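Local coordinates for oxalate biosynthetic component 1 (Burkholderia thailandensis, PDB 5IKY), which probably makes oxalate in quorum sensing-dependent oxalogenesis, as a bifunctional enzyme that joins a lyase activity to an alpha/beta-hydrolase activity, at residues L558-E572 against K680-G692. Sequence-based numbering, arbitrary orientation.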
loop_
_atom_site.group_PDB
_atom_site.type_symbol
_atom_site.label_atom_id
_atom_site.label_comp_id
_atom_site.label_asym_id
_atom_site.label_seq_id
_atom_site.Cartn_x
_atom_site.Cartn_y
_atom_site.Cartn_z
ATOM N N LEU A 558 3.710 -8.972 -33.191
ATOM C CA LEU A 558 4.970 -8.251 -33.037
ATOM C C LEU A 558 5.015 -7.012 -33.923
ATOM O O LEU A 558 5.564 -5.981 -33.536
ATOM C CB LEU A 558 6.154 -9.165 -33.357
ATOM C CG LEU A 558 6.496 -10.212 -32.297
ATOM C CD1 LEU A 558 7.612 -11.123 -32.781
ATOM C CD2 LEU A 558 6.876 -9.532 -30.991
ATOM N N ASP A 559 4.433 -7.122 -35.113
ATOM C CA ASP A 559 4.404 -6.016 -36.062
ATOM C C ASP A 559 3.577 -4.849 -35.526
ATOM O O ASP A 559 3.926 -3.685 -35.722
ATOM C CB ASP A 559 3.847 -6.489 -37.406
ATOM C CG ASP A 559 3.988 -5.448 -38.495
ATOM O OD1 ASP A 559 5.130 -5.200 -38.934
ATOM O OD2 ASP A 559 2.957 -4.885 -38.917
ATOM N N ALA A 560 2.486 -5.167 -34.839
ATOM C CA ALA A 560 1.601 -4.140 -34.299
ATOM C C ALA A 560 2.211 -3.435 -33.086
ATOM O O ALA A 560 1.822 -2.316 -32.753
ATOM C CB ALA A 560 0.255 -4.749 -33.933
ATOM N N LEU A 561 3.165 -4.092 -32.432
ATOM C CA LEU A 561 3.778 -3.555 -31.218
ATOM C C LEU A 561 5.075 -2.807 -31.500
ATOM O O LEU A 561 5.805 -2.449 -30.574
ATOM C CB LEU A 561 4.056 -4.678 -30.217
ATOM C CG LEU A 561 2.860 -5.448 -29.666
ATOM C CD1 LEU A 561 3.341 -6.569 -28.766
ATOM C CD2 LEU A 561 1.917 -4.518 -28.920
ATOM N N HIS A 562 5.360 -2.575 -32.776
ATOM C CA HIS A 562 6.630 -1.978 -33.184
ATOM C C HIS A 562 6.948 -0.638 -32.497
ATOM O O HIS A 562 8.065 -0.458 -32.011
ATOM C CB HIS A 562 6.668 -1.803 -34.705
ATOM C CG HIS A 562 8.041 -1.557 -35.248
ATOM N ND1 HIS A 562 8.979 -2.559 -35.379
ATOM C CD2 HIS A 562 8.638 -0.424 -35.685
ATOM C CE1 HIS A 562 10.092 -2.054 -35.879
ATOM N NE2 HIS A 562 9.912 -0.760 -36.074
ATOM N N PRO A 563 5.983 0.305 -32.446
ATOM C CA PRO A 563 6.346 1.565 -31.779
ATOM C C PRO A 563 6.573 1.407 -30.278
ATOM O O PRO A 563 7.286 2.201 -29.669
ATOM C CB PRO A 563 5.137 2.468 -32.057
ATOM C CG PRO A 563 4.012 1.534 -32.306
ATOM C CD PRO A 563 4.622 0.362 -33.010
ATOM N N ILE A 564 5.966 0.385 -29.692
ATOM C CA ILE A 564 6.096 0.132 -28.262
ATOM C C ILE A 564 7.429 -0.528 -27.933
ATOM O O ILE A 564 8.050 -0.227 -26.909
ATOM C CB ILE A 564 4.939 -0.734 -27.760
ATOM C CG1 ILE A 564 3.660 0.092 -27.779
ATOM C CG2 ILE A 564 5.236 -1.284 -26.369
ATOM C CD1 ILE A 564 2.492 -0.634 -27.288
ATOM N N VAL A 565 7.870 -1.415 -28.817
ATOM C CA VAL A 565 9.193 -2.008 -28.698
ATOM C C VAL A 565 10.252 -0.910 -28.685
ATOM O O VAL A 565 11.194 -0.951 -27.894
ATOM C CB VAL A 565 9.470 -2.997 -29.843
ATOM C CG1 VAL A 565 10.903 -3.511 -29.782
ATOM C CG2 VAL A 565 8.480 -4.150 -29.787
ATOM N N ASP A 566 10.074 0.086 -29.549
ATOM C CA ASP A 566 11.010 1.201 -29.615
ATOM C C ASP A 566 11.003 1.985 -28.307
ATOM O O ASP A 566 12.056 2.380 -27.804
ATOM C CB ASP A 566 10.681 2.123 -30.788
ATOM C CG ASP A 566 11.807 3.092 -31.099
ATOM O OD1 ASP A 566 12.801 2.666 -31.727
ATOM O OD2 ASP A 566 11.702 4.276 -30.715
ATOM N N THR A 567 9.809 2.203 -27.762
ATOM C CA THR A 567 9.665 2.874 -26.475
ATOM C C THR A 567 10.416 2.117 -25.381
ATOM O O THR A 567 11.120 2.718 -24.568
ATOM C CB THR A 567 8.185 3.015 -26.069
ATOM O OG1 THR A 567 7.500 3.844 -27.015
ATOM C CG2 THR A 567 8.068 3.632 -24.684
ATOM N N TYR A 568 10.273 0.795 -25.375
ATOM C CA TYR A 568 10.954 -0.037 -24.391
ATOM C C TYR A 568 12.468 -0.009 -24.576
ATOM O O TYR A 568 13.215 0.027 -23.599
ATOM C CB TYR A 568 10.460 -1.485 -24.459
ATOM C CG TYR A 568 11.327 -2.432 -23.661
ATOM C CD1 TYR A 568 11.256 -2.462 -22.275
ATOM C CD2 TYR A 568 12.227 -3.283 -24.291
ATOM C CE1 TYR A 568 12.053 -3.315 -21.537
ATOM C CE2 TYR A 568 13.029 -4.142 -23.561
ATOM C CZ TYR A 568 12.935 -4.151 -22.184
ATOM O OH TYR A 568 13.723 -5.001 -21.443
ATOM N N ARG A 569 12.908 -0.039 -25.829
ATOM C CA ARG A 569 14.333 -0.042 -26.147
ATOM C C ARG A 569 15.054 1.154 -25.529
ATOM O O ARG A 569 16.187 1.033 -25.062
ATOM C CB ARG A 569 14.541 -0.049 -27.661
ATOM C CG ARG A 569 16.000 -0.086 -28.084
ATOM C CD ARG A 569 16.155 0.258 -29.556
ATOM N NE ARG A 569 15.550 1.547 -29.881
ATOM C CZ ARG A 569 16.143 2.722 -29.690
ATOM N NH1 ARG A 569 17.362 2.777 -29.170
ATOM N NH2 ARG A 569 15.515 3.844 -30.017
ATOM N N LYS A 570 14.387 2.306 -25.524
ATOM C CA LYS A 570 14.956 3.516 -24.943
ATOM C C LYS A 570 15.104 3.378 -23.430
ATOM O O LYS A 570 16.080 3.850 -22.847
ATOM C CB LYS A 570 14.094 4.732 -25.286
ATOM C CG LYS A 570 14.236 5.198 -26.727
ATOM C CD LYS A 570 12.969 5.876 -27.218
ATOM C CE LYS A 570 13.203 6.589 -28.539
ATOM N NZ LYS A 570 11.943 7.171 -29.081
ATOM N N ILE A 571 14.129 2.729 -22.801
ATOM C CA ILE A 571 14.194 2.450 -21.371
ATOM C C ILE A 571 15.356 1.512 -21.062
ATOM O O ILE A 571 16.110 1.728 -20.112
ATOM C CB ILE A 571 12.882 1.823 -20.856
ATOM C CG1 ILE A 571 11.706 2.772 -21.092
ATOM C CG2 ILE A 571 12.998 1.470 -19.378
ATOM C CD1 ILE A 571 10.373 2.204 -20.657
ATOM N N GLU A 572 15.498 0.476 -21.879
ATOM C CA GLU A 572 16.548 -0.516 -21.686
ATOM C C GLU A 572 17.930 0.101 -21.885
ATOM O O GLU A 572 18.890 -0.280 -21.213
ATOM C CB GLU A 572 16.346 -1.694 -22.642
ATOM C CG GLU A 572 17.029 -2.977 -22.202
ATOM C CD GLU A 572 16.725 -4.143 -23.122
ATOM O OE1 GLU A 572 16.009 -5.069 -22.689
ATOM O OE2 GLU A 572 17.204 -4.137 -24.276
ATOM N N LYS A 680 18.091 -13.411 -25.466
ATOM C CA LYS A 680 16.782 -13.006 -25.953
ATOM C C LYS A 680 16.905 -11.781 -26.851
ATOM O O LYS A 680 17.557 -10.802 -26.485
ATOM C CB LYS A 680 15.845 -12.709 -24.781
ATOM C CG LYS A 680 15.621 -13.890 -23.853
ATOM C CD LYS A 680 14.900 -13.469 -22.585
ATOM C CE LYS A 680 14.681 -14.653 -21.661
ATOM N NZ LYS A 680 14.052 -14.244 -20.375
ATOM N N PRO A 681 16.283 -11.834 -28.039
ATOM C CA PRO A 681 16.218 -10.669 -28.928
ATOM C C PRO A 681 15.411 -9.531 -28.302
ATOM O O PRO A 681 14.693 -9.759 -27.329
ATOM C CB PRO A 681 15.524 -11.216 -30.180
ATOM C CG PRO A 681 14.761 -12.405 -29.702
ATOM C CD PRO A 681 15.601 -13.006 -28.613
ATOM N N LEU A 682 15.534 -8.328 -28.856
ATOM C CA LEU A 682 14.881 -7.144 -28.294
ATOM C C LEU A 682 13.351 -7.269 -28.140
ATOM O O LEU A 682 12.827 -6.977 -27.064
ATOM C CB LEU A 682 15.223 -5.909 -29.140
ATOM C CG LEU A 682 14.549 -4.585 -28.774
ATOM C CD1 LEU A 682 14.914 -4.164 -27.360
ATOM C CD2 LEU A 682 14.928 -3.503 -29.775
ATOM N N PRO A 683 12.627 -7.703 -29.195
ATOM C CA PRO A 683 11.168 -7.774 -29.025
ATOM C C PRO A 683 10.720 -8.757 -27.943
ATOM O O PRO A 683 9.687 -8.533 -27.312
ATOM C CB PRO A 683 10.673 -8.235 -30.400
ATOM C CG PRO A 683 11.757 -7.853 -31.342
ATOM C CD PRO A 683 13.023 -8.054 -30.573
ATOM N N LEU A 684 11.482 -9.826 -27.735
ATOM C CA LEU A 684 11.153 -10.792 -26.692
ATOM C C LEU A 684 11.296 -10.159 -25.310
ATOM O O LEU A 684 10.470 -10.386 -24.425
ATOM C CB LEU A 684 12.035 -12.036 -26.807
ATOM C CG LEU A 684 11.900 -13.096 -25.708
ATOM C CD1 LEU A 684 10.443 -13.465 -25.472
ATOM C CD2 LEU A 684 12.703 -14.332 -26.076
ATOM N N ARG A 685 12.341 -9.358 -25.131
ATOM C CA ARG A 685 12.564 -8.683 -23.859
ATOM C C ARG A 685 11.469 -7.653 -23.612
ATOM O O ARG A 685 11.078 -7.412 -22.468
ATOM C CB ARG A 685 13.944 -8.019 -23.825
ATOM C CG ARG A 685 15.103 -8.985 -24.045
ATOM C CD ARG A 685 16.428 -8.406 -23.557
ATOM N NE ARG A 685 16.786 -7.176 -24.258
ATOM C CZ ARG A 685 17.495 -7.133 -25.381
ATOM N NH1 ARG A 685 17.922 -8.256 -25.941
ATOM N NH2 ARG A 685 17.772 -5.965 -25.947
ATOM N N CYS A 686 10.971 -7.055 -24.692
ATOM C CA CYS A 686 9.895 -6.076 -24.594
ATOM C C CYS A 686 8.604 -6.737 -24.135
ATOM O O CYS A 686 7.911 -6.219 -23.257
ATOM C CB CYS A 686 9.674 -5.376 -25.934
ATOM S SG CYS A 686 8.287 -4.208 -25.935
ATOM N N LEU A 687 8.287 -7.879 -24.739
ATOM C CA LEU A 687 7.096 -8.641 -24.380
ATOM C C LEU A 687 7.123 -9.035 -22.909
ATOM O O LEU A 687 6.112 -8.939 -22.212
ATOM C CB LEU A 687 6.970 -9.891 -25.252
ATOM C CG LEU A 687 6.649 -9.673 -26.731
ATOM C CD1 LEU A 687 6.788 -10.974 -27.502
ATOM C CD2 LEU A 687 5.255 -9.099 -26.896
ATOM N N GLU A 688 8.290 -9.478 -22.446
ATOM C CA GLU A 688 8.465 -9.874 -21.052
ATOM C C GLU A 688 8.235 -8.692 -20.123
ATOM O O GLU A 688 7.695 -8.845 -19.029
ATOM C CB GLU A 688 9.863 -10.458 -20.824
ATOM C CG GLU A 688 10.064 -11.852 -21.398
ATOM C CD GLU A 688 11.373 -12.480 -20.956
ATOM O OE1 GLU A 688 12.241 -11.747 -20.435
ATOM O OE2 GLU A 688 11.533 -13.708 -21.127
ATOM N N TYR A 689 8.649 -7.512 -20.570
ATOM C CA TYR A 689 8.436 -6.288 -19.814
ATOM C C TYR A 689 6.951 -5.944 -19.740
ATOM O O TYR A 689 6.425 -5.653 -18.666
ATOM C CB TYR A 689 9.224 -5.133 -20.440
ATOM C CG TYR A 689 8.860 -3.766 -19.902
ATOM C CD1 TYR A 689 9.210 -3.391 -18.613
ATOM C CD2 TYR A 689 8.178 -2.848 -20.690
ATOM C CE1 TYR A 689 8.883 -2.141 -18.118
ATOM C CE2 TYR A 689 7.847 -1.596 -20.205
ATOM C CZ TYR A 689 8.203 -1.249 -18.919
ATOM O OH TYR A 689 7.877 -0.006 -18.433
ATOM N N LEU A 690 6.278 -5.995 -20.887
ATOM C CA LEU A 690 4.866 -5.629 -20.973
ATOM C C LEU A 690 3.973 -6.468 -20.061
ATOM O O LEU A 690 3.125 -5.927 -19.355
ATOM C CB LEU A 690 4.376 -5.744 -22.416
ATOM C CG LEU A 690 4.819 -4.636 -23.371
ATOM C CD1 LEU A 690 4.368 -4.946 -24.789
ATOM C CD2 LEU A 690 4.278 -3.289 -22.915
ATOM N N VAL A 691 4.166 -7.784 -20.069
ATOM C CA VAL A 691 3.334 -8.669 -19.257
ATOM C C VAL A 691 3.673 -8.562 -17.772
ATOM O O VAL A 691 2.995 -9.149 -16.930
ATOM C CB VAL A 691 3.471 -10.139 -19.696
ATOM C CG1 VAL A 691 2.927 -10.326 -21.104
ATOM C CG2 VAL A 691 4.921 -10.590 -19.605
ATOM N N GLY A 692 4.722 -7.807 -17.459
ATOM C CA GLY A 692 5.131 -7.599 -16.082
ATOM C C GLY A 692 4.637 -6.286 -15.500
ATOM O O GLY A 692 4.784 -6.036 -14.304
#
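Tyr568 packs against helix 682-690 as a knob in a hole formed by Leu682, Arg685, Cys686 and Tyr689. Its CG lies anti to the backbone N (chi1 168°), which carries the ring across the interface, and Cys686 CA lies over one face, offset toward the rim, as a CH-pi contact 3.9 Å from the ring centroid. Leu682 CD1 comes in at the ring edge. The Tyr689 ring lies oblique to that of Tyr568, its CD2 3.5 Å from Tyr568 CD1. Leu682 in turn wedges among Val565, Tyr568, Arg569 and Glu572. Such reciprocal knobs join the segments 562-572 and 682-690, two helices of the cap domain that cross at 88°, with axes 9.4 Å apart at their closest approach; Cys686 SG lies 3.6 Å from Val565 CA. Toward one end the contact is aliphatic: Leu687 sets CD1 against CD2 of Leu558, from the preceding helix 554-560, and CD2 against CD1 of Leu561 in the link (3.7 Å), while Leu722 of helix 715-734 backs Leu561 and Leu687. At the other end, Arg685 grips Glu572 side-on, NE to OE1 at 2.7 Å and NH2 to OE2, both oxygens met on their syn sides. The Tyr568 hydroxyl donates to Glu572 OE1 (2.6 Å) on the anti side, from the opposite face of the carboxylate plane to Arg685 NE, tying the knob to the ion pair. Arg644 adds a second salt bridge at Glu572 OE2.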